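Side-chain contacts in geobacter metallireducens SMUG1 (Geobacter metallireducens, PDB 5H9I), which belongs to the SMUG1 branch of the UDG-like superfamily, an alpha/beta fold built round a parallel sheet, with xanthine bound in its pocket here: residues 46-51 with 127-132; 81-86 with 119-124; 24-29 with 151-156; 141-146 with 164-169; 210-213 with 219-222. All blocks are in the same frame, centred on the assembly; numbering follows the deposited sequence.

Contact 1 of 5, residues 46-51 with 127-132; sequences SRFGSP and TPERFF. With LEA (pentanoic acid), chain H.
Phe48 and Phe132 meet at a slant: their ring planes are 31° apart, too tilted for a stack and too flat for an edge-to-face pair, and the ring centroids lie 4.7 Å from each other. The tightest approach is oblique, Phe48 CD1 coming 3.3 Å from Phe132 CD2. Behind its ring, Phe48 makes a second contact of another kind, a CH-pi interaction in which CB sits 3.5 Å from the centroid of the Phe132 ring, almost on the normal. Phe131 CD2 covers the opposite face, so Phe132 is sandwiched. Turned anti to its own carbonyl carbon (chi1 -58°), the Phe48 ring leans on toward the start of the other helix, and CE1 reaches 3.6 Å from Pro128 CB. Glu129 bends at chi2 and brings OE2 to the edge of the Phe48 ring, where the slightly positive C-H rim suits a carboxylate oxygen. Two helix ends are joined here: helix 38-48 stops at Phe48, and the short helix 128-132 is opened by an N-cap, Thr127, whose OG1 accepts from Arg130 N at 3.2 Å. Proline suits the first turn just after the cap, which asks no N-H of it. Lys53 NZ bonds to the carbonyl oxygens of both Phe48 and Phe132, tying the backbones together where the rings meet. On the far side of the short helix, Arg130 bends at chi3 and gives NH1 to pentanoic acid O1 in a nearly straight bond (2.7 Å, 173°); NH1 also bonds to Phe125 O.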
# COMPACT_ATOMS: atom_id res chain seq x y z
N SER A 46 -11.54 0.64 -8.04
CA SER A 46 -12.43 0.86 -9.17
C SER A 46 -12.68 2.33 -9.39
O SER A 46 -12.74 2.79 -10.56
CB SER A 46 -13.75 0.23 -8.87
OG SER A 46 -13.64 -1.20 -8.63
N ARG A 47 -12.77 3.12 -8.36
CA ARG A 47 -13.05 4.54 -8.47
C ARG A 47 -11.85 5.36 -8.87
O ARG A 47 -11.99 6.42 -9.52
CB ARG A 47 -13.61 5.09 -7.15
CG ARG A 47 -14.96 4.51 -6.79
CD ARG A 47 -15.48 4.97 -5.44
NE ARG A 47 -16.52 4.04 -5.03
CZ ARG A 47 -17.25 4.18 -3.93
NH1 ARG A 47 -17.16 5.23 -3.17
NH2 ARG A 47 -18.06 3.17 -3.63
N PHE A 48 -10.65 4.90 -8.44
CA PHE A 48 -9.42 5.72 -8.57
C PHE A 48 -8.34 5.02 -9.31
O PHE A 48 -7.37 5.73 -9.67
CB PHE A 48 -8.97 6.10 -7.17
CG PHE A 48 -10.08 6.87 -6.44
CD1 PHE A 48 -10.50 8.07 -6.88
CD2 PHE A 48 -10.62 6.41 -5.24
CE1 PHE A 48 -11.54 8.79 -6.24
CE2 PHE A 48 -11.66 7.06 -4.60
CZ PHE A 48 -12.09 8.26 -5.09
N GLY A 49 -8.45 3.76 -9.66
CA GLY A 49 -7.33 3.05 -10.28
C GLY A 49 -7.58 2.78 -11.74
O GLY A 49 -6.91 1.82 -12.25
N SER A 50 -8.41 3.55 -12.48
CA SER A 50 -8.51 3.31 -13.89
C SER A 50 -7.19 3.63 -14.61
O SER A 50 -6.57 4.66 -14.41
CB SER A 50 -9.59 4.24 -14.46
OG SER A 50 -10.77 3.82 -13.96
N PRO A 51 -6.74 2.77 -15.58
CA PRO A 51 -5.62 3.06 -16.38
C PRO A 51 -5.85 4.06 -17.45
O PRO A 51 -7.04 4.23 -17.84
CB PRO A 51 -5.28 1.72 -16.98
CG PRO A 51 -6.59 1.00 -17.09
CD PRO A 51 -7.29 1.44 -15.85
N THR A 127 -8.69 17.84 -5.49
CA THR A 127 -9.68 16.72 -5.68
C THR A 127 -9.02 15.46 -6.04
O THR A 127 -7.95 15.36 -6.61
CB THR A 127 -10.74 16.98 -6.77
OG1 THR A 127 -10.08 17.02 -8.06
CG2 THR A 127 -11.41 18.32 -6.57
N PRO A 128 -9.70 14.34 -5.64
CA PRO A 128 -9.15 13.10 -6.02
C PRO A 128 -8.96 12.98 -7.54
O PRO A 128 -7.96 12.40 -8.02
CB PRO A 128 -10.20 12.08 -5.47
CG PRO A 128 -10.70 12.71 -4.26
CD PRO A 128 -10.84 14.16 -4.73
N GLU A 129 -9.90 13.47 -8.32
CA GLU A 129 -9.82 13.33 -9.77
C GLU A 129 -8.55 14.03 -10.35
O GLU A 129 -7.97 13.47 -11.30
CB GLU A 129 -11.09 13.89 -10.45
CG GLU A 129 -12.23 12.90 -10.34
CD GLU A 129 -12.65 12.56 -8.96
OE1 GLU A 129 -12.88 13.47 -8.13
OE2 GLU A 129 -12.74 11.33 -8.62
N ARG A 130 -8.13 15.14 -9.79
CA ARG A 130 -6.88 15.73 -10.31
C ARG A 130 -5.64 14.89 -10.01
O ARG A 130 -4.73 14.86 -10.84
CB ARG A 130 -6.71 17.10 -9.82
CG ARG A 130 -7.79 18.06 -10.31
CD ARG A 130 -7.51 19.53 -10.05
NE ARG A 130 -6.35 19.92 -10.90
CZ ARG A 130 -5.06 20.08 -10.56
NH1 ARG A 130 -4.57 19.89 -9.35
NH2 ARG A 130 -4.24 20.54 -11.52
N PHE A 131 -5.65 14.17 -8.88
CA PHE A 131 -4.56 13.23 -8.54
C PHE A 131 -4.55 12.00 -9.34
O PHE A 131 -3.62 11.64 -10.02
CB PHE A 131 -4.55 12.98 -7.00
CG PHE A 131 -3.48 12.09 -6.58
CD1 PHE A 131 -2.15 12.51 -6.60
CD2 PHE A 131 -3.76 10.81 -6.13
CE1 PHE A 131 -1.18 11.59 -6.17
CE2 PHE A 131 -2.81 9.97 -5.69
CZ PHE A 131 -1.47 10.36 -5.68
N PHE A 132 -5.71 11.30 -9.34
CA PHE A 132 -5.78 10.01 -9.93
C PHE A 132 -5.83 10.06 -11.43
O PHE A 132 -5.68 9.03 -12.11
CB PHE A 132 -6.92 9.16 -9.34
CG PHE A 132 -6.72 8.83 -7.84
CD1 PHE A 132 -5.77 7.90 -7.50
CD2 PHE A 132 -7.48 9.43 -6.87
CE1 PHE A 132 -5.59 7.57 -6.17
CE2 PHE A 132 -7.29 9.13 -5.52
CZ PHE A 132 -6.36 8.18 -5.24
C2 LEA H . -1.01 19.53 -8.77
O2 LEA H . -0.39 19.18 -7.79
C3 LEA H . -0.52 19.10 -10.08
C4 LEA H . -0.21 20.36 -10.79
C5 LEA H . -1.23 20.74 -11.81
C6 LEA H . -0.78 21.90 -12.74
O1 LEA H . -1.99 20.23 -8.68

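Contact 2 of 5, residues 81-86 with 119-124; sequences TEWLGI and GFIRER. With LEA (pentanoic acid), chain H; IPA (isopropyl alcohol), chain G.
Arg122 lays its aliphatic chain over one face of the Trp83 indole, and this layering joins two helices, the end of 77-84 and the later turns of 112-125. Its CD stands 3.8 Å from the centroid of the five-membered ring, 26° off the normal, in a CH-pi contact, while CG lies 3.5 Å from Trp83 NE1. The two side chains run past each other in opposite directions, and with CG anti to the backbone N (chi1 175°) the Arg122 methylenes follow the CE2-NE1-CD1 side of the indole. A bend at chi3 then turns the guanidinium away, its plane 72° from that of the ring, so the indole meets methylenes more than charge. Farther along the indole, the branch methyl of Ile121 meets the benzene end, CG2 to Trp83 CH2 at 3.7 Å. Tryptophan suits this half-covered place because it offers a broad apolar face and yet one N-H: NE1 is bonded to Gly126 O, just beyond the second helix, which fixes the rotation of the ring. Pro128 also touches the indole. Gly85, with positive phi, ends helix 77-84 two residues later. Outermost is the polar link. Glu82 and Arg122 do not touch, their OE1 and NH1 being 4.8 Å apart, and a water joins them, donating to Glu82 OE1 at 2.9 Å and lying in the plane of the guanidinium, where it accepts from Arg122 NH1 at 3.0 Å.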
# COMPACT_ATOMS: atom_id res chain seq x y z
N THR A 81 -12.61 8.44 4.38
CA THR A 81 -14.02 8.76 4.41
C THR A 81 -14.31 10.15 3.86
O THR A 81 -15.27 10.31 3.09
CB THR A 81 -14.66 8.61 5.85
OG1 THR A 81 -14.13 9.58 6.70
CG2 THR A 81 -14.41 7.34 6.37
N GLU A 82 -13.51 11.15 4.22
CA GLU A 82 -13.82 12.56 3.95
C GLU A 82 -13.34 12.93 2.55
O GLU A 82 -14.04 13.69 1.88
CB GLU A 82 -13.15 13.49 4.99
CG GLU A 82 -13.77 13.27 6.39
CD GLU A 82 -13.03 13.98 7.56
OE1 GLU A 82 -12.01 14.71 7.33
OE2 GLU A 82 -13.46 13.79 8.76
N TRP A 83 -12.17 12.46 2.13
CA TRP A 83 -11.62 12.96 0.85
C TRP A 83 -11.98 11.96 -0.24
O TRP A 83 -12.44 12.42 -1.31
CB TRP A 83 -10.12 13.14 0.96
CG TRP A 83 -9.63 13.97 -0.23
CD1 TRP A 83 -10.08 15.24 -0.57
CD2 TRP A 83 -8.60 13.64 -1.12
NE1 TRP A 83 -9.37 15.66 -1.69
CE2 TRP A 83 -8.49 14.72 -2.06
CE3 TRP A 83 -7.82 12.48 -1.33
CZ2 TRP A 83 -7.55 14.70 -3.07
CZ3 TRP A 83 -6.96 12.45 -2.36
CH2 TRP A 83 -6.84 13.59 -3.22
N LEU A 84 -11.78 10.69 -0.02
CA LEU A 84 -12.01 9.71 -1.06
C LEU A 84 -13.48 9.34 -1.14
O LEU A 84 -13.95 8.78 -2.13
CB LEU A 84 -11.12 8.47 -0.89
CG LEU A 84 -9.64 8.66 -0.97
CD1 LEU A 84 -8.85 7.39 -0.70
CD2 LEU A 84 -9.26 9.30 -2.34
N GLY A 85 -14.22 9.57 -0.07
CA GLY A 85 -15.61 9.14 -0.04
C GLY A 85 -15.87 7.73 0.04
O GLY A 85 -16.93 7.25 -0.46
N ILE A 86 -15.02 6.99 0.70
CA ILE A 86 -15.16 5.57 0.88
C ILE A 86 -15.40 5.23 2.34
O ILE A 86 -14.69 5.68 3.18
CB ILE A 86 -13.89 4.86 0.36
CG1 ILE A 86 -13.84 4.97 -1.17
CG2 ILE A 86 -13.90 3.37 0.74
CD1 ILE A 86 -12.55 4.39 -1.74
N GLY A 119 -2.76 13.80 3.09
CA GLY A 119 -3.04 15.20 3.31
C GLY A 119 -2.23 16.09 2.36
O GLY A 119 -2.70 17.13 1.89
N PHE A 120 -1.01 15.68 2.09
CA PHE A 120 -0.12 16.39 1.15
C PHE A 120 -0.68 16.25 -0.24
O PHE A 120 -0.73 17.17 -0.96
CB PHE A 120 1.28 15.75 1.28
CG PHE A 120 2.31 16.06 0.20
CD1 PHE A 120 2.73 17.28 -0.02
CD2 PHE A 120 2.92 15.03 -0.45
CE1 PHE A 120 3.74 17.53 -0.95
CE2 PHE A 120 3.93 15.24 -1.35
CZ PHE A 120 4.33 16.53 -1.61
N ILE A 121 -1.14 15.07 -0.56
CA ILE A 121 -1.77 14.96 -1.91
C ILE A 121 -3.00 15.84 -2.03
O ILE A 121 -3.19 16.48 -3.11
CB ILE A 121 -2.09 13.46 -2.12
CG1 ILE A 121 -0.82 12.64 -2.40
CG2 ILE A 121 -3.13 13.32 -3.26
CD1 ILE A 121 -0.89 11.15 -2.24
N ARG A 122 -3.85 15.90 -1.03
CA ARG A 122 -5.00 16.74 -1.05
C ARG A 122 -4.61 18.21 -1.21
O ARG A 122 -5.18 18.94 -1.93
CB ARG A 122 -5.89 16.53 0.19
CG ARG A 122 -7.07 17.49 0.28
CD ARG A 122 -8.05 17.20 1.40
NE ARG A 122 -7.36 17.00 2.65
CZ ARG A 122 -7.82 16.31 3.70
NH1 ARG A 122 -9.02 15.78 3.72
NH2 ARG A 122 -7.02 16.18 4.76
N GLU A 123 -3.65 18.61 -0.43
CA GLU A 123 -3.14 20.00 -0.56
C GLU A 123 -2.62 20.24 -1.93
O GLU A 123 -2.82 21.40 -2.42
CB GLU A 123 -2.04 20.21 0.49
CG GLU A 123 -2.57 20.29 1.89
CD GLU A 123 -1.45 20.30 2.93
OE1 GLU A 123 -0.23 20.23 2.54
OE2 GLU A 123 -1.84 20.35 4.12
N ARG A 124 -1.89 19.37 -2.57
CA ARG A 124 -1.25 19.65 -3.89
C ARG A 124 -2.31 19.57 -4.98
O ARG A 124 -2.28 20.36 -5.93
CB ARG A 124 -0.15 18.72 -4.19
CG ARG A 124 1.12 18.77 -3.33
CD ARG A 124 1.80 20.12 -3.43
NE ARG A 124 2.39 20.28 -4.76
CZ ARG A 124 3.17 21.32 -5.08
NH1 ARG A 124 3.43 22.17 -4.13
NH2 ARG A 124 3.64 21.42 -6.29
C2 LEA H . -1.01 19.53 -8.77
O2 LEA H . -0.39 19.18 -7.79
C3 LEA H . -0.52 19.10 -10.08
C4 LEA H . -0.21 20.36 -10.79
C5 LEA H . -1.23 20.74 -11.81
C6 LEA H . -0.78 21.90 -12.74
O1 LEA H . -1.99 20.23 -8.68
C1 IPA G . -17.29 12.02 2.60
C2 IPA G . -17.84 12.03 1.22
C3 IPA G . -19.28 12.57 1.27
O2 IPA G . -16.85 12.68 0.32
O HOH W 1 -9.38 14.18 6.27

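Contact 3 of 5, residues 24-29 with 151-156; sequences SSPVAH and GNITPD
With CG1 anti to its carbonyl carbon (chi1 -56°) and CD1 carried on nearly straight (chi2 165°), Ile153 stretches one methyl to the backbone and side chains of Pro26 and Val27. The contact spans one end of the three-stranded antiparallel sheet 29-31, 144-146, 152-153, from Ile153 on one outer strand to the loop that enters the other. Ile153 CD1 does all the touching. It is 3.4 Å from Pro26 O and 3.6 Å from Val27 CA, closer to the main chain than side chains; Val27 CG2 follows at 3.8 Å and Pro26 CG at 4.0 Å. A long, branched, apolar residue fits here, since it must fill the interval between main chains whose nearest CA atoms, of Val27 and Ile153, are 7.4 Å apart. The shape of the loop comes from a cis peptide before Pro26: a type VI turn results, closed by a bond from Val27 N to Ser24 O, and it presents the Pro26 carbonyl and ring to the isoleucine. Beyond the turn, Ala28 and His29 together face Leu146 in a classic beta bulge, leading into strand 29-31. Ile153 is itself bonded through its backbone to Phe145 and packs beside its CB, while Leu158 adds to the cover of Val27. Just before a short 3-10 segment, Thr154 OG1 donates to the syn side of Asp156 OD1 at 2.5 Å, 25° out of the carboxylate plane.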
# COMPACT_ATOMS: atom_id res chain seq x y z
N SER A 24 5.50 -18.76 10.08
CA SER A 24 5.66 -19.34 11.42
C SER A 24 6.40 -18.39 12.30
O SER A 24 6.79 -17.30 11.88
CB SER A 24 6.36 -20.68 11.34
OG SER A 24 7.58 -20.59 10.65
N SER A 25 6.60 -18.82 13.55
CA SER A 25 7.20 -17.99 14.57
C SER A 25 8.45 -17.28 13.98
O SER A 25 9.18 -17.89 13.23
CB SER A 25 7.54 -18.87 15.82
OG SER A 25 7.50 -18.13 17.02
N PRO A 26 8.67 -15.96 14.28
CA PRO A 26 7.83 -15.30 15.26
C PRO A 26 6.48 -14.73 14.73
O PRO A 26 5.78 -14.03 15.48
CB PRO A 26 8.67 -14.11 15.66
CG PRO A 26 9.22 -13.67 14.38
CD PRO A 26 9.51 -14.95 13.61
N VAL A 27 6.12 -15.03 13.49
CA VAL A 27 4.71 -14.71 13.06
C VAL A 27 3.71 -15.59 13.76
O VAL A 27 3.77 -16.80 13.63
CB VAL A 27 4.55 -14.87 11.52
CG1 VAL A 27 3.15 -14.45 11.05
CG2 VAL A 27 5.62 -14.08 10.75
N ALA A 28 2.78 -14.98 14.48
CA ALA A 28 1.63 -15.67 15.02
C ALA A 28 0.34 -15.34 14.33
O ALA A 28 -0.61 -16.11 14.42
CB ALA A 28 1.47 -15.41 16.50
N HIS A 29 0.22 -14.13 13.72
CA HIS A 29 -1.04 -13.71 13.15
C HIS A 29 -0.72 -13.03 11.79
O HIS A 29 0.26 -12.31 11.70
CB HIS A 29 -1.72 -12.64 13.95
CG HIS A 29 -1.98 -13.06 15.34
ND1 HIS A 29 -3.16 -13.68 15.67
CD2 HIS A 29 -1.23 -13.00 16.47
CE1 HIS A 29 -3.14 -13.99 16.96
NE2 HIS A 29 -1.97 -13.63 17.45
N GLY A 151 2.90 -7.67 18.27
CA GLY A 151 3.91 -6.68 17.75
C GLY A 151 3.99 -6.80 16.24
O GLY A 151 4.01 -7.93 15.67
N ASN A 152 4.17 -5.63 15.61
CA ASN A 152 4.31 -5.66 14.16
C ASN A 152 5.59 -6.33 13.68
O ASN A 152 6.65 -6.15 14.27
CB ASN A 152 4.24 -4.20 13.67
CG ASN A 152 4.00 -4.15 12.17
OD1 ASN A 152 3.03 -4.73 11.69
ND2 ASN A 152 4.91 -3.53 11.45
N ILE A 153 5.56 -7.06 12.60
CA ILE A 153 6.70 -7.71 11.99
C ILE A 153 6.71 -7.19 10.54
O ILE A 153 5.84 -7.58 9.78
CB ILE A 153 6.66 -9.25 11.97
CG1 ILE A 153 6.47 -9.89 13.40
CG2 ILE A 153 7.84 -9.83 11.23
CD1 ILE A 153 6.08 -11.36 13.36
N THR A 154 7.65 -6.33 10.18
CA THR A 154 7.77 -5.87 8.77
C THR A 154 8.27 -6.96 7.91
O THR A 154 8.93 -7.84 8.34
CB THR A 154 8.70 -4.64 8.70
OG1 THR A 154 9.96 -4.93 9.31
CG2 THR A 154 8.07 -3.56 9.42
N PRO A 155 7.93 -6.96 6.61
CA PRO A 155 8.24 -8.14 5.82
C PRO A 155 9.74 -8.42 5.55
O PRO A 155 10.09 -9.56 5.25
CB PRO A 155 7.52 -7.89 4.49
CG PRO A 155 6.70 -6.72 4.71
CD PRO A 155 6.95 -6.06 6.00
N ASP A 156 10.57 -7.41 5.69
CA ASP A 156 11.98 -7.59 5.63
C ASP A 156 12.52 -8.52 6.76
O ASP A 156 13.59 -9.10 6.58
CB ASP A 156 12.64 -6.20 5.67
CG ASP A 156 12.43 -5.50 7.00
OD1 ASP A 156 11.29 -5.05 7.19
OD2 ASP A 156 13.36 -5.44 7.87

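Contact 4 of 5, residues 141-146 with 164-169; sequences CPLLFL and EPLFAA
Leu166 spreads its two methyls between three side chains of residues 141-146, and every contact is apolar. CD1 takes the pair nearer the start of that segment, lying 4.0 Å from Leu143 CD1 and 4.1 Å from Cys141 SG. CD2 reaches the Phe145 ring obliquely, 3.8 Å from CZ. The CG of Leu166 stands anti to the backbone N (chi1 170°), which swings the forked end off the helix toward the strand; Leu143 slides past it the opposite way, and Phe145 and Leu166 approach from opposite directions. All four residues are buried, and leucine, phenylalanine and cysteine suit the site because none has a strongly polar group to satisfy. This is helix-on-strand packing: residues 141, 143 and 145 all point to helix 160-181, the chain bending at Pro142 before it enters 144-146, the central strand of the small antiparallel sheet. Leu18 and Leu158 add to the surroundings of Leu166, and Phe23 meets Phe145 edge to face. No hydrogen bond crosses between helix and strand; the polar groups find partners elsewhere. On the strand side, Leu143 N makes a weak bond to Cys141 SG (3.6 Å, 153°), and Leu143 O is bonded to ND2 of Asn61, a residue of the xanthine pocket. On the helix side Pro165, lacking an N-H, leaves a kink just before Leu166; the turn beyond is regular, with Ala168 N bonded to Glu164 O at 3.0 Å.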
# COMPACT_ATOMS: atom_id res chain seq x y z
N CYS A 141 2.97 -5.30 -0.45
CA CYS A 141 2.48 -6.46 0.32
C CYS A 141 1.24 -6.04 1.04
O CYS A 141 1.24 -5.08 1.74
CB CYS A 141 3.61 -6.90 1.26
SG CYS A 141 3.09 -8.23 2.39
N PRO A 142 0.15 -6.74 0.81
CA PRO A 142 -1.10 -6.35 1.48
C PRO A 142 -1.30 -6.94 2.88
O PRO A 142 -2.28 -6.56 3.53
CB PRO A 142 -2.13 -6.90 0.56
CG PRO A 142 -1.54 -8.16 0.07
CD PRO A 142 -0.09 -7.80 -0.22
N LEU A 143 -0.41 -7.79 3.32
CA LEU A 143 -0.58 -8.49 4.61
C LEU A 143 0.05 -7.74 5.72
O LEU A 143 1.14 -7.13 5.52
CB LEU A 143 0.12 -9.81 4.45
CG LEU A 143 -0.40 -10.77 3.43
CD1 LEU A 143 0.48 -12.03 3.42
CD2 LEU A 143 -1.86 -11.07 3.54
N LEU A 144 -0.54 -7.83 6.93
CA LEU A 144 0.06 -7.34 8.17
C LEU A 144 0.47 -8.59 9.03
O LEU A 144 -0.30 -9.51 9.05
CB LEU A 144 -0.95 -6.53 8.93
CG LEU A 144 -0.49 -5.83 10.16
CD1 LEU A 144 0.08 -4.47 9.84
CD2 LEU A 144 -1.54 -5.66 11.22
N PHE A 145 1.70 -8.62 9.52
CA PHE A 145 2.26 -9.72 10.27
C PHE A 145 2.43 -9.28 11.73
O PHE A 145 3.04 -8.23 12.01
CB PHE A 145 3.60 -10.12 9.63
CG PHE A 145 3.52 -10.50 8.22
CD1 PHE A 145 3.19 -11.79 7.84
CD2 PHE A 145 3.88 -9.58 7.27
CE1 PHE A 145 3.14 -12.15 6.51
CE2 PHE A 145 3.81 -9.93 5.91
CZ PHE A 145 3.48 -11.20 5.56
N LEU A 146 1.97 -10.12 12.66
CA LEU A 146 2.16 -9.84 14.09
C LEU A 146 2.77 -11.03 14.84
O LEU A 146 2.50 -12.15 14.48
CB LEU A 146 0.80 -9.52 14.73
CG LEU A 146 -0.11 -8.47 14.10
CD1 LEU A 146 -1.51 -8.47 14.74
CD2 LEU A 146 0.50 -7.09 14.13
N GLU A 164 10.77 -15.61 0.60
CA GLU A 164 10.88 -15.80 -0.83
C GLU A 164 9.53 -16.09 -1.53
O GLU A 164 9.29 -15.48 -2.57
CB GLU A 164 11.96 -16.88 -1.16
CG GLU A 164 13.38 -16.47 -0.88
CD GLU A 164 14.36 -17.62 -1.14
OE1 GLU A 164 13.92 -18.75 -1.46
OE2 GLU A 164 15.59 -17.37 -0.98
N PRO A 165 8.65 -16.91 -1.03
CA PRO A 165 7.42 -17.14 -1.77
C PRO A 165 6.45 -15.92 -1.64
O PRO A 165 5.72 -15.68 -2.59
CB PRO A 165 6.82 -18.45 -1.15
CG PRO A 165 7.68 -18.69 0.00
CD PRO A 165 8.96 -18.05 -0.13
N LEU A 166 6.60 -15.21 -0.54
CA LEU A 166 5.75 -13.97 -0.32
C LEU A 166 6.17 -12.98 -1.39
O LEU A 166 5.33 -12.42 -2.14
CB LEU A 166 5.96 -13.41 1.06
CG LEU A 166 5.34 -12.01 1.32
CD1 LEU A 166 3.83 -12.07 1.25
CD2 LEU A 166 5.85 -11.43 2.62
N PHE A 167 7.47 -12.76 -1.54
CA PHE A 167 7.98 -11.78 -2.49
C PHE A 167 7.70 -12.22 -3.92
O PHE A 167 7.44 -11.39 -4.81
CB PHE A 167 9.46 -11.44 -2.29
CG PHE A 167 9.81 -10.64 -1.02
CD1 PHE A 167 8.91 -10.28 -0.14
CD2 PHE A 167 11.11 -10.28 -0.79
CE1 PHE A 167 9.21 -9.63 1.04
CE2 PHE A 167 11.43 -9.57 0.35
CZ PHE A 167 10.49 -9.24 1.25
N ALA A 168 7.74 -13.53 -4.20
CA ALA A 168 7.41 -13.98 -5.53
C ALA A 168 5.98 -13.60 -5.91
O ALA A 168 5.80 -13.09 -7.04
CB ALA A 168 7.51 -15.48 -5.69
N ALA A 169 5.05 -13.77 -4.98
CA ALA A 169 3.64 -13.46 -5.23
C ALA A 169 3.45 -11.87 -5.40
O ALA A 169 2.77 -11.44 -6.31
CB ALA A 169 2.76 -13.95 -4.13

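Contact 5 of 5, residues 210-213 with 219-222; sequences RIIH and PAAN. With XAN (xanthine), chain B.
His213 turns the edge of its imidazole to xanthine and its main chain to Ala221. At the ring edge, and in its plane, NE2 donates to xanthine N7 over 3.0 Å, with an angle of 137° at the hydrogen, a bent bond. The ring's other nitrogen, ND1, is bonded to Ser215 N, so both nitrogens have partners and the flip and tilt of the ring are set; Ser113 and Val189 touch the side chain as well. The CB of His213 points away from helix 219-235, leaving the carbonyl to face it: His213 O lies 3.5 Å from Ala221 CB. Ile212 does the reverse and points toward the helix. Its CG1 is anti to the backbone N (chi1 -179°), with CG2 in the crowded position between N and carbonyl carbon, and the extended chain delivers CD1 to the first turn, 3.5 Å from Ala220 CB, 3.8 Å from Ala221 N and 4.4 Å from Ala221 CB. Alanines suit this turn because their short side chains let the loop backbone and the isoleucine tip come close to the helix. The same helix grips the backbone of Ile212 at both ends, Gln232 OE1 bonding to its N and Trp225 NE1 to its O, so the residue before the histidine is firmly placed. Met60 N, Phe74 N, Glu111 OE1 and Asn139 ND2 also hydrogen-bond the xanthine. Together these features make a strand-loop-helix unit: the edge strand 207-211 of the parallel sheet ends, and the loop toward helix 219-235 carries a histidine into the ligand pocket.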
# COMPACT_ATOMS: atom_id res chain seq x y z
N ARG A 210 12.48 6.80 -5.38
CA ARG A 210 12.14 6.72 -3.97
C ARG A 210 11.73 8.09 -3.49
O ARG A 210 12.31 9.03 -3.88
CB ARG A 210 13.38 6.26 -3.15
CG ARG A 210 13.16 6.25 -1.63
CD ARG A 210 14.35 5.98 -0.67
NE ARG A 210 15.44 6.98 -0.63
CZ ARG A 210 15.57 8.09 0.14
NH1 ARG A 210 16.68 8.80 -0.01
NH2 ARG A 210 14.68 8.55 1.07
N ILE A 211 10.74 8.15 -2.61
CA ILE A 211 10.60 9.27 -1.75
C ILE A 211 10.74 8.84 -0.27
O ILE A 211 10.52 7.67 0.11
CB ILE A 211 9.25 10.01 -1.92
CG1 ILE A 211 8.08 9.14 -1.59
CG2 ILE A 211 9.24 10.73 -3.30
CD1 ILE A 211 6.75 9.92 -1.50
N ILE A 212 11.08 9.82 0.55
CA ILE A 212 11.15 9.59 2.00
C ILE A 212 9.78 9.01 2.46
O ILE A 212 8.72 9.51 2.07
CB ILE A 212 11.52 10.91 2.70
CG1 ILE A 212 11.62 10.74 4.16
CG2 ILE A 212 10.63 12.02 2.26
CD1 ILE A 212 12.30 12.02 4.78
N HIS A 213 9.85 8.10 3.41
CA HIS A 213 8.63 7.60 4.03
C HIS A 213 8.11 8.61 5.05
O HIS A 213 8.90 9.25 5.76
CB HIS A 213 8.95 6.29 4.70
CG HIS A 213 7.74 5.54 5.12
ND1 HIS A 213 6.99 5.92 6.21
CD2 HIS A 213 7.14 4.46 4.59
CE1 HIS A 213 5.98 5.09 6.33
NE2 HIS A 213 6.08 4.18 5.40
N PRO A 219 13.58 11.67 10.99
CA PRO A 219 13.57 13.04 11.37
C PRO A 219 13.15 14.06 10.32
O PRO A 219 12.40 15.01 10.62
CB PRO A 219 15.04 13.30 11.89
CG PRO A 219 15.43 11.96 12.32
CD PRO A 219 14.78 10.98 11.44
N ALA A 220 13.56 13.86 9.07
CA ALA A 220 13.19 14.78 8.04
C ALA A 220 11.68 14.80 7.76
O ALA A 220 11.07 15.82 7.41
CB ALA A 220 13.96 14.39 6.75
N ALA A 221 11.02 13.64 7.98
CA ALA A 221 9.61 13.58 7.88
C ALA A 221 8.85 14.37 8.90
O ALA A 221 7.81 14.91 8.68
CB ALA A 221 9.12 12.08 7.88
N ASN A 222 9.44 14.48 10.11
CA ASN A 222 8.85 15.37 11.09
C ASN A 222 9.07 16.83 10.93
O ASN A 222 8.23 17.64 11.29
CB ASN A 222 9.36 14.91 12.46
CG ASN A 222 9.01 13.50 12.71
OD1 ASN A 222 7.86 13.09 12.45
ND2 ASN A 222 9.89 12.72 13.23
N9 XAN B . 1.49 3.30 6.69
C4 XAN B . 1.37 2.61 5.59
N3 XAN B . 0.34 2.22 4.84
C2 XAN B . 0.54 1.55 3.80
O2 XAN B . -0.41 1.16 3.16
N1 XAN B . 1.77 1.25 3.35
C6 XAN B . 2.86 1.59 3.97
O6 XAN B . 3.99 1.27 3.60
C5 XAN B . 2.70 2.27 5.17
N7 XAN B . 3.55 2.76 6.06
C8 XAN B . 2.82 3.39 6.97

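Contacts 3 and 4 are mostly buried and share one antiparallel sheet, in which strand 152-153 of contact 3 and strand 144-146 of contact 4 are neighbours. Both rely on aliphatic methyls. On the opposite side of the chain's centre, contacts 1 and 2 touch each other, Phe48 CZ of the first lying 3.5 Å from Leu84 O of the second, and both reach pentanoic acid. They are only partly buried, and their chemistry is richer: aromatic faces at the centre, charged groups and water or ligand outside. Contact 5 touches none of the others; its packing of alanines against an isoleucine is plain and apolar, but it alone reaches xanthine directly.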